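Local coordinates for protein 2'-deoxycytidine 5'-triphosphate deaminase (PDB 2R9Q) that probably deaminates dCTP to dUTP, a step that supplies precursors for thymidine nucleotide synthesis, at residues D44-V54 against C90-E98; R118-D128 against P143-F153. One frame throughout, in Å; residues are numbered along the deposited sequence.

Interactions 1 and 2 are both largely buried; interaction 2 lies nearer the middle of the chain, its centre about 11 Å from that of the chain against about 17 Å for interaction 1. They meet in one sheet, where strands 91-101 and 143-150 are neighbours, so the second strand of each contact lies beside that of the other: Val94 O takes a probable hydrogen bond from Leu146 N, as does Cys90 O from Ser149 OG. Interaction 2 is a long, unbroken antiparallel pairing. Interaction 1 is split by a loop where residues 44-54 pass between sheets, and it adds a salt bridge to its backbone bonds. Arg53 makes a salt bridge to Glu87 of the second subunit and Arg124 a hydrogen bond to Gly287 O of the third.

Interaction 1 (D44-V54 against C90-E98); sequences DLRLGSKAYRV and CVYIVPLME
Arg46 meets Glu98 with both its backbone and its side chain. Glu98 OE1 receives the Arg46 backbone N-H at 2.8 Å, almost straight at 175°, while OE2 forms a salt bridge to Arg46 NE at 3.0 Å. The guanidinium and carboxylate are nearly coplanar, 28° apart, and both oxygens are approached on their syn sides. Ser29 OG bonds to Arg46 NH1 and Glu98 OE2, giving the pair a second tie. A bend at chi3 of Met97 (60°) brings its CE over the centre of one guanidinium face, 3.7 Å from Arg46 CZ.

Backbone bonds run from Met97 N to Arg46 O and from Gly48 N to Pro95 O. A water donates to both Lys50 O and Pro95 O, spanning the place where the register slips by two residues. Here the chain passes from one antiparallel sheet to the other within the N-terminal domain, which belongs to the dUTPase clan: strand 42-46 pairs with 162-170, strand 50-54 with 91-101. Tyr52 and Ile93 then make an antiparallel hydrogen-bonded pair; Tyr52 N to Ile93 O and Ile93 N to Tyr52 O are both 2.7 Å.

Among the apolar contacts, Leu47 CD2 touches Val94 CG1 and Leu96 CD2, and Ala51 CB meets Val94 CG2 at 3.6 Å. Val54 CG1 rests on Ile93 CG1 on the face shared with Tyr52. On the other face Arg53 CG packs against Tyr92 CE1, and Arg53 NE salt-bridges Glu87 of the second subunit.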
loop_
_atom_site.group_PDB
_atom_site.type_symbol
_atom_site.label_atom_id
_atom_site.label_comp_id
_atom_site.label_asym_id
_atom_site.label_seq_id
_atom_site.Cartn_x
_atom_site.Cartn_y
_atom_site.Cartn_z
ATOM N N ASP B 44 16.355 30.857 -0.339
ATOM C CA ASP B 44 16.294 29.633 0.476
ATOM C C ASP B 44 15.963 29.909 1.939
ATOM O O ASP B 44 16.433 30.885 2.533
ATOM C CB ASP B 44 17.594 28.837 0.397
ATOM C CG ASP B 44 17.746 28.114 -0.928
ATOM O OD1 ASP B 44 16.908 28.360 -1.835
ATOM O OD2 ASP B 44 18.693 27.299 -1.044
ATOM N N LEU B 45 15.119 29.034 2.470
ATOM C CA LEU B 45 14.680 29.058 3.844
ATOM C C LEU B 45 15.324 27.897 4.586
ATOM O O LEU B 45 15.446 26.807 4.054
ATOM C CB LEU B 45 13.151 28.955 3.928
ATOM C CG LEU B 45 12.309 30.033 3.262
ATOM C CD1 LEU B 45 10.859 29.509 3.134
ATOM C CD2 LEU B 45 12.407 31.353 4.033
ATOM N N ARG B 46 15.729 28.150 5.817
ATOM C CA ARG B 46 16.434 27.192 6.623
ATOM C C ARG B 46 15.583 26.760 7.795
ATOM O O ARG B 46 14.922 27.568 8.414
ATOM C CB ARG B 46 17.733 27.796 7.181
ATOM C CG ARG B 46 18.762 28.247 6.171
ATOM C CD ARG B 46 19.934 28.922 6.840
ATOM N NE ARG B 46 19.628 30.274 7.336
ATOM C CZ ARG B 46 20.539 31.098 7.862
ATOM N NH1 ARG B 46 20.184 32.291 8.302
ATOM N NH2 ARG B 46 21.808 30.740 7.941
ATOM N N LEU B 47 15.667 25.476 8.105
ATOM C CA LEU B 47 15.085 24.899 9.312
ATOM C C LEU B 47 15.738 25.417 10.586
ATOM O O LEU B 47 16.980 25.604 10.672
ATOM C CB LEU B 47 15.187 23.357 9.316
ATOM C CG LEU B 47 14.743 22.558 8.083
ATOM C CD1 LEU B 47 14.794 21.055 8.376
ATOM C CD2 LEU B 47 13.383 23.012 7.589
ATOM N N GLY B 48 14.871 25.656 11.559
ATOM C CA GLY B 48 15.259 25.924 12.932
ATOM C C GLY B 48 15.706 24.649 13.662
ATOM O O GLY B 48 15.985 23.631 13.037
ATOM N N SER B 49 15.785 24.748 14.987
ATOM C CA SER B 49 16.298 23.684 15.868
ATOM C C SER B 49 15.286 22.620 16.361
ATOM O O SER B 49 15.692 21.638 16.947
ATOM C CB SER B 49 16.934 24.338 17.097
ATOM O OG SER B 49 17.934 25.273 16.724
ATOM N N LYS B 50 13.990 22.834 16.140
ATOM C CA LYS B 50 12.944 21.940 16.625
ATOM C C LYS B 50 12.029 21.545 15.450
ATOM O O LYS B 50 11.618 22.404 14.643
ATOM C CB LYS B 50 12.025 22.630 17.642
ATOM C CG LYS B 50 12.499 23.084 19.030
ATOM C CD LYS B 50 11.136 23.467 19.818
ATOM C CE LYS B 50 11.224 23.943 21.368
ATOM N NZ LYS B 50 9.875 23.734 22.199
ATOM N N ALA B 51 11.689 20.267 15.375
ATOM C CA ALA B 51 10.602 19.783 14.539
ATOM C C ALA B 51 9.472 19.223 15.413
ATOM O O ALA B 51 9.696 18.635 16.473
ATOM C CB ALA B 51 11.092 18.728 13.548
ATOM N N TYR B 52 8.247 19.443 14.965
ATOM C CA TYR B 52 7.088 18.943 15.645
ATOM C C TYR B 52 6.406 17.899 14.794
ATOM O O TYR B 52 5.997 18.160 13.672
ATOM C CB TYR B 52 6.122 20.063 15.963
ATOM C CG TYR B 52 6.660 21.122 16.875
ATOM C CD1 TYR B 52 6.849 20.874 18.231
ATOM C CD2 TYR B 52 6.995 22.381 16.378
ATOM C CE1 TYR B 52 7.319 21.874 19.074
ATOM C CE2 TYR B 52 7.461 23.366 17.199
ATOM C CZ TYR B 52 7.620 23.119 18.556
ATOM O OH TYR B 52 8.120 24.134 19.362
ATOM N N ARG B 53 6.342 16.697 15.339
ATOM C CA ARG B 53 5.698 15.611 14.694
ATOM C C ARG B 53 4.198 15.723 14.975
ATOM O O ARG B 53 3.777 15.906 16.099
ATOM C CB ARG B 53 6.277 14.283 15.129
ATOM C CG ARG B 53 5.771 13.153 14.254
ATOM C CD ARG B 53 5.221 12.085 15.043
ATOM N NE ARG B 53 4.903 10.908 14.233
ATOM C CZ ARG B 53 3.682 10.416 14.064
ATOM N NH1 ARG B 53 2.620 11.002 14.591
ATOM N NH2 ARG B 53 3.523 9.337 13.350
ATOM N N VAL B 54 3.421 15.729 13.900
ATOM C CA VAL B 54 1.978 15.939 13.987
ATOM C C VAL B 54 1.233 14.752 13.377
ATOM O O VAL B 54 1.771 13.965 12.618
ATOM C CB VAL B 54 1.509 17.364 13.433
ATOM C CG1 VAL B 54 2.166 18.491 14.253
ATOM C CG2 VAL B 54 1.735 17.542 11.913
ATOM N N CYS B 90 4.878 10.482 7.274
ATOM C CA CYS B 90 4.812 11.177 8.570
ATOM C C CYS B 90 4.879 12.646 8.321
ATOM O O CYS B 90 5.508 13.050 7.370
ATOM C CB CYS B 90 5.948 10.747 9.508
ATOM S SG CYS B 90 5.828 9.050 10.018
ATOM N N VAL B 91 4.214 13.418 9.188
ATOM C CA VAL B 91 4.049 14.849 9.007
ATOM C C VAL B 91 4.760 15.570 10.150
ATOM O O VAL B 91 4.618 15.226 11.324
ATOM C CB VAL B 91 2.534 15.255 8.863
ATOM C CG1 VAL B 91 2.370 16.699 8.454
ATOM C CG2 VAL B 91 1.814 14.337 7.886
ATOM N N TYR B 92 5.579 16.532 9.771
ATOM C CA TYR B 92 6.365 17.336 10.699
ATOM C C TYR B 92 6.171 18.804 10.408
ATOM O O TYR B 92 6.122 19.201 9.257
ATOM C CB TYR B 92 7.869 16.987 10.601
ATOM C CG TYR B 92 8.196 15.517 10.742
ATOM C CD1 TYR B 92 8.435 14.950 11.983
ATOM C CD2 TYR B 92 8.263 14.705 9.631
ATOM C CE1 TYR B 92 8.733 13.615 12.111
ATOM C CE2 TYR B 92 8.558 13.368 9.734
ATOM C CZ TYR B 92 8.797 12.816 10.973
ATOM O OH TYR B 92 9.099 11.479 11.044
ATOM N N ILE B 93 6.011 19.608 11.448
ATOM C CA ILE B 93 6.029 21.076 11.321
ATOM C C ILE B 93 7.334 21.590 11.925
ATOM O O ILE B 93 7.746 21.158 13.000
ATOM C CB ILE B 93 4.806 21.787 11.987
ATOM C CG1 ILE B 93 3.489 21.045 11.702
ATOM C CG2 ILE B 93 4.693 23.241 11.532
ATOM C CD1 ILE B 93 3.074 21.043 10.318
ATOM N N VAL B 94 7.993 22.482 11.181
ATOM C CA VAL B 94 9.306 23.016 11.527
ATOM C C VAL B 94 9.313 24.544 11.439
ATOM O O VAL B 94 9.156 25.102 10.344
ATOM C CB VAL B 94 10.408 22.403 10.652
ATOM C CG1 VAL B 94 11.752 22.947 11.045
ATOM C CG2 VAL B 94 10.375 20.907 10.780
ATOM N N PRO B 95 9.460 25.230 12.598
ATOM C CA PRO B 95 9.765 26.666 12.543
ATOM C C PRO B 95 11.034 26.937 11.775
ATOM O O PRO B 95 12.048 26.263 11.955
ATOM C CB PRO B 95 9.883 27.087 14.025
ATOM C CG PRO B 95 9.057 26.075 14.771
ATOM C CD PRO B 95 9.276 24.776 13.985
ATOM N N LEU B 96 10.943 27.918 10.892
ATOM C CA LEU B 96 12.028 28.275 10.044
ATOM C C LEU B 96 12.831 29.360 10.748
ATOM O O LEU B 96 12.297 30.098 11.567
ATOM C CB LEU B 96 11.491 28.703 8.670
ATOM C CG LEU B 96 10.786 27.658 7.781
ATOM C CD1 LEU B 96 10.114 28.349 6.572
ATOM C CD2 LEU B 96 11.715 26.541 7.330
ATOM N N MET B 97 14.131 29.419 10.466
ATOM C CA MET B 97 14.998 30.492 10.983
ATOM C C MET B 97 14.585 31.924 10.464
ATOM O O MET B 97 14.674 32.919 11.173
ATOM C CB MET B 97 16.451 30.172 10.644
ATOM C CG MET B 97 17.050 28.959 11.361
ATOM S SD MET B 97 18.757 28.546 10.858
ATOM C CE MET B 97 19.616 30.044 11.289
ATOM N N GLU B 98 14.094 32.007 9.237
ATOM C CA GLU B 98 13.712 33.290 8.649
ATOM C C GLU B 98 12.337 33.759 9.087
ATOM O O GLU B 98 11.412 32.965 9.216
ATOM C CB GLU B 98 13.776 33.233 7.131
ATOM C CG GLU B 98 15.194 33.137 6.588
ATOM C CD GLU B 98 15.863 31.808 6.909
ATOM O OE1 GLU B 98 15.201 30.742 6.757
ATOM O OE2 GLU B 98 17.037 31.840 7.318
HETATM O O HOH W 1 12.340 25.039 14.468
HETATM O O HOH W 2 2.587 11.908 11.280
#

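Interaction 2 (R118-D128 against P143-F153); sequences RLDIFTRVMTD and PLYLEISPRTF
The Phe122 ring has Glu147 OE1 at its edge, 3.8 Å from CE2, with ring and carboxylate planes only 14° apart; Ser57 OG hydrogen-bonds to the same oxygen. Phe122 CE1 in turn lies over the rim of one face of the Arg124 guanidinium. At the far end Met126 O sits at the edge of the Tyr145 ring, and a water links Tyr145 OH to Asp128 OD1, which also accepts a hydrogen bond from Val66 N. Phe153 turns its edge to Arg118 O and Leu119 CA, carries Thr152 CG2 over the rim of one face, and meets Trp242 edge-to-face.

Three hydrogen-bonded pairs, Phe122 with Ser149, Arg124 with Glu147 and Met126 with Tyr145, join the two strands as a regular antiparallel pair. On the face away from Phe122, Arg124 and Met126, Ile121 CG2 and Ile148 CG2 are tight at 3.4 Å, both methyls anti to their backbone N, and Leu146 CD1 reaches Val125 CG2 at 3.5 Å.

This apolar face packs on strand 162-170, where Leu146 and Ile148 touch Leu163. Met126 and Tyr145 point the other way, onto Val66 of helix 66-71, and Val322 of the third subunit packs on Phe122 and Ser149. The backbone of strand 143-150 also bonds to strand 91-101, which flanks it in the sheet.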
loop_
_atom_site.group_PDB
_atom_site.type_symbol
_atom_site.label_atom_id
_atom_site.label_comp_id
_atom_site.label_asym_id
_atom_site.label_seq_id
_atom_site.Cartn_x
_atom_site.Cartn_y
_atom_site.Cartn_z
ATOM N N ARG B 118 13.223 16.165 -6.281
ATOM C CA ARG B 118 13.892 14.948 -6.728
ATOM C C ARG B 118 13.908 13.865 -5.649
ATOM O O ARG B 118 14.148 12.696 -5.961
ATOM C CB ARG B 118 15.334 15.193 -7.151
ATOM C CG ARG B 118 15.622 16.327 -8.083
ATOM C CD ARG B 118 15.111 16.181 -9.491
ATOM N NE ARG B 118 15.152 17.505 -10.131
ATOM C CZ ARG B 118 16.152 17.989 -10.852
ATOM N NH1 ARG B 118 17.211 17.258 -11.145
ATOM N NH2 ARG B 118 16.067 19.221 -11.313
ATOM N N LEU B 119 13.676 14.249 -4.393
ATOM C CA LEU B 119 13.629 13.319 -3.304
ATOM C C LEU B 119 12.205 13.071 -2.868
ATOM O O LEU B 119 11.995 12.456 -1.827
ATOM C CB LEU B 119 14.418 13.835 -2.118
ATOM C CG LEU B 119 15.918 13.587 -1.972
ATOM C CD1 LEU B 119 16.634 13.524 -3.286
ATOM C CD2 LEU B 119 16.516 14.670 -1.068
ATOM N N ASP B 120 11.248 13.578 -3.638
ATOM C CA ASP B 120 9.817 13.352 -3.414
ATOM C C ASP B 120 9.377 13.757 -2.001
ATOM O O ASP B 120 8.656 13.014 -1.347
ATOM C CB ASP B 120 9.501 11.868 -3.701
ATOM C CG ASP B 120 8.029 11.581 -3.998
ATOM O OD1 ASP B 120 7.268 12.413 -4.563
ATOM O OD2 ASP B 120 7.652 10.447 -3.687
ATOM N N ILE B 121 9.837 14.921 -1.538
ATOM C CA ILE B 121 9.493 15.425 -0.200
ATOM C C ILE B 121 8.385 16.452 -0.353
ATOM O O ILE B 121 8.574 17.457 -0.993
ATOM C CB ILE B 121 10.673 16.054 0.579
ATOM C CG1 ILE B 121 11.879 15.098 0.611
ATOM C CG2 ILE B 121 10.207 16.461 1.995
ATOM C CD1 ILE B 121 13.289 15.752 0.929
ATOM N N PHE B 122 7.217 16.134 0.193
ATOM C CA PHE B 122 6.097 17.059 0.275
ATOM C C PHE B 122 6.409 18.126 1.302
ATOM O O PHE B 122 6.805 17.823 2.417
ATOM C CB PHE B 122 4.833 16.268 0.602
ATOM C CG PHE B 122 3.660 17.077 0.994
ATOM C CD1 PHE B 122 2.590 17.240 0.102
ATOM C CD2 PHE B 122 3.574 17.630 2.253
ATOM C CE1 PHE B 122 1.502 17.960 0.452
ATOM C CE2 PHE B 122 2.449 18.355 2.629
ATOM C CZ PHE B 122 1.411 18.520 1.707
ATOM N N THR B 123 6.239 19.380 0.904
ATOM C CA THR B 123 6.435 20.544 1.763
ATOM C C THR B 123 5.368 21.627 1.512
ATOM O O THR B 123 4.841 21.748 0.415
ATOM C CB THR B 123 7.889 21.177 1.635
ATOM O OG1 THR B 123 8.084 21.735 0.337
ATOM C CG2 THR B 123 8.978 20.149 1.909
ATOM N N ARG B 124 5.060 22.377 2.564
ATOM C CA ARG B 124 4.168 23.530 2.549
ATOM C C ARG B 124 4.709 24.577 3.524
ATOM O O ARG B 124 4.923 24.288 4.690
ATOM C CB ARG B 124 2.767 23.149 3.038
ATOM C CG ARG B 124 2.052 22.141 2.214
ATOM C CD ARG B 124 1.601 22.717 0.929
ATOM N NE ARG B 124 0.700 21.804 0.228
ATOM C CZ ARG B 124 1.085 20.943 -0.705
ATOM N NH1 ARG B 124 2.364 20.831 -1.062
ATOM N NH2 ARG B 124 0.185 20.173 -1.280
ATOM N N VAL B 125 4.930 25.792 3.043
ATOM C CA VAL B 125 5.135 26.939 3.923
ATOM C C VAL B 125 3.811 27.475 4.502
ATOM O O VAL B 125 2.822 27.672 3.784
ATOM C CB VAL B 125 5.923 28.042 3.252
ATOM C CG1 VAL B 125 6.147 29.189 4.208
ATOM C CG2 VAL B 125 7.243 27.504 2.792
ATOM N N MET B 126 3.782 27.652 5.818
ATOM C CA MET B 126 2.642 28.305 6.453
ATOM C C MET B 126 3.008 29.586 7.220
ATOM O O MET B 126 4.117 29.747 7.732
ATOM C CB MET B 126 1.775 27.335 7.287
ATOM C CG MET B 126 2.501 26.390 8.192
ATOM S SD MET B 126 1.445 25.158 8.994
ATOM C CE MET B 126 0.430 26.127 10.060
ATOM N N THR B 127 2.051 30.518 7.177
ATOM C CA THR B 127 2.070 31.773 7.891
ATOM C C THR B 127 1.012 31.754 9.002
ATOM O O THR B 127 0.069 30.968 8.973
ATOM C CB THR B 127 1.804 33.024 6.971
ATOM O OG1 THR B 127 0.563 32.892 6.265
ATOM C CG2 THR B 127 2.878 33.279 6.038
ATOM N N ASP B 128 1.201 32.622 9.991
ATOM C CA ASP B 128 0.139 32.969 10.948
ATOM C C ASP B 128 -1.081 33.466 10.163
ATOM O O ASP B 128 -0.937 34.163 9.152
ATOM C CB ASP B 128 0.596 34.069 11.911
ATOM C CG ASP B 128 1.566 33.581 13.010
ATOM O OD1 ASP B 128 1.915 32.376 13.112
ATOM O OD2 ASP B 128 1.976 34.453 13.803
ATOM N N PRO B 143 6.351 34.937 11.773
ATOM C CA PRO B 143 7.199 33.782 11.583
ATOM C C PRO B 143 6.783 32.963 10.374
ATOM O O PRO B 143 5.708 33.166 9.826
ATOM C CB PRO B 143 6.983 32.996 12.868
ATOM C CG PRO B 143 5.604 33.275 13.196
ATOM C CD PRO B 143 5.329 34.680 12.798
ATOM N N LEU B 144 7.676 32.057 9.962
ATOM C CA LEU B 144 7.404 31.102 8.895
ATOM C C LEU B 144 7.629 29.671 9.406
ATOM O O LEU B 144 8.482 29.417 10.270
ATOM C CB LEU B 144 8.278 31.387 7.662
ATOM C CG LEU B 144 8.158 32.715 6.900
ATOM C CD1 LEU B 144 9.347 32.893 5.908
ATOM C CD2 LEU B 144 6.814 32.884 6.171
ATOM N N TYR B 145 6.830 28.753 8.863
ATOM C CA TYR B 145 6.873 27.347 9.222
ATOM C C TYR B 145 6.917 26.521 7.961
ATOM O O TYR B 145 6.322 26.913 6.944
ATOM C CB TYR B 145 5.662 26.979 10.074
ATOM C CG TYR B 145 5.598 27.734 11.375
ATOM C CD1 TYR B 145 6.086 27.178 12.557
ATOM C CD2 TYR B 145 5.069 29.022 11.431
ATOM C CE1 TYR B 145 6.047 27.877 13.749
ATOM C CE2 TYR B 145 5.045 29.725 12.618
ATOM C CZ TYR B 145 5.535 29.148 13.774
ATOM O OH TYR B 145 5.491 29.830 14.966
ATOM N N LEU B 146 7.682 25.427 8.002
ATOM C CA LEU B 146 7.647 24.412 6.928
ATOM C C LEU B 146 7.022 23.101 7.416
ATOM O O LEU B 146 7.472 22.486 8.366
ATOM C CB LEU B 146 9.014 24.167 6.283
ATOM C CG LEU B 146 9.066 23.488 4.908
ATOM C CD1 LEU B 146 8.400 24.328 3.845
ATOM C CD2 LEU B 146 10.485 23.109 4.472
ATOM N N GLU B 147 5.933 22.725 6.774
ATOM C CA GLU B 147 5.399 21.383 6.866
ATOM C C GLU B 147 6.178 20.433 5.945
ATOM O O GLU B 147 6.368 20.728 4.768
ATOM C CB GLU B 147 3.958 21.416 6.474
ATOM C CG GLU B 147 3.145 20.233 6.865
ATOM C CD GLU B 147 1.635 20.531 6.694
ATOM O OE1 GLU B 147 1.111 20.334 5.563
ATOM O OE2 GLU B 147 0.992 20.977 7.695
ATOM N N ILE B 148 6.641 19.312 6.499
ATOM C CA ILE B 148 7.439 18.342 5.769
ATOM C C ILE B 148 6.852 16.966 5.927
ATOM O O ILE B 148 6.705 16.452 7.035
ATOM C CB ILE B 148 8.962 18.271 6.211
ATOM C CG1 ILE B 148 9.644 19.627 6.269
ATOM C CG2 ILE B 148 9.781 17.331 5.273
ATOM C CD1 ILE B 148 10.986 19.647 7.017
ATOM N N SER B 149 6.563 16.356 4.791
ATOM C CA SER B 149 6.250 14.933 4.722
ATOM C C SER B 149 7.016 14.227 3.601
ATOM O O SER B 149 6.704 14.404 2.418
ATOM C CB SER B 149 4.750 14.703 4.541
ATOM O OG SER B 149 4.474 13.357 4.804
ATOM N N PRO B 150 8.020 13.425 3.961
ATOM C CA PRO B 150 8.718 12.596 2.957
ATOM C C PRO B 150 7.782 11.549 2.360
ATOM O O PRO B 150 7.039 10.949 3.075
ATOM C CB PRO B 150 9.831 11.929 3.773
ATOM C CG PRO B 150 9.943 12.766 5.005
ATOM C CD PRO B 150 8.594 13.213 5.297
ATOM N N ARG B 151 7.821 11.342 1.064
ATOM C CA ARG B 151 6.910 10.419 0.451
ATOM C C ARG B 151 7.589 9.108 0.043
ATOM O O ARG B 151 7.036 8.056 0.238
ATOM C CB ARG B 151 6.260 11.104 -0.739
ATOM C CG ARG B 151 4.815 11.367 -0.669
ATOM C CD ARG B 151 4.386 12.640 0.034
ATOM N NE ARG B 151 4.027 12.527 1.458
ATOM C CZ ARG B 151 3.467 11.493 2.117
ATOM N NH1 ARG B 151 3.099 10.349 1.533
ATOM N NH2 ARG B 151 3.239 11.627 3.425
ATOM N N THR B 152 8.770 9.171 -0.572
ATOM C CA THR B 152 9.438 7.954 -1.047
ATOM C C THR B 152 10.655 7.585 -0.252
ATOM O O THR B 152 10.827 6.442 0.056
ATOM C CB THR B 152 9.847 8.054 -2.518
ATOM O OG1 THR B 152 8.692 8.357 -3.295
ATOM C CG2 THR B 152 10.502 6.730 -3.031
ATOM N N PHE B 153 11.528 8.556 0.009
ATOM C CA PHE B 153 12.754 8.322 0.742
ATOM C C PHE B 153 12.666 8.901 2.127
ATOM O O PHE B 153 12.271 10.072 2.305
ATOM C CB PHE B 153 14.008 8.945 0.053
ATOM C CG PHE B 153 14.108 8.685 -1.424
ATOM C CD1 PHE B 153 14.371 7.443 -1.899
ATOM C CD2 PHE B 153 13.996 9.711 -2.327
ATOM C CE1 PHE B 153 14.447 7.220 -3.226
ATOM C CE2 PHE B 153 14.064 9.480 -3.649
ATOM C CZ PHE B 153 14.290 8.229 -4.088
HETATM O O HOH W 3 10.780 11.304 0.212
HETATM O O HOH W 4 3.046 31.265 15.174
#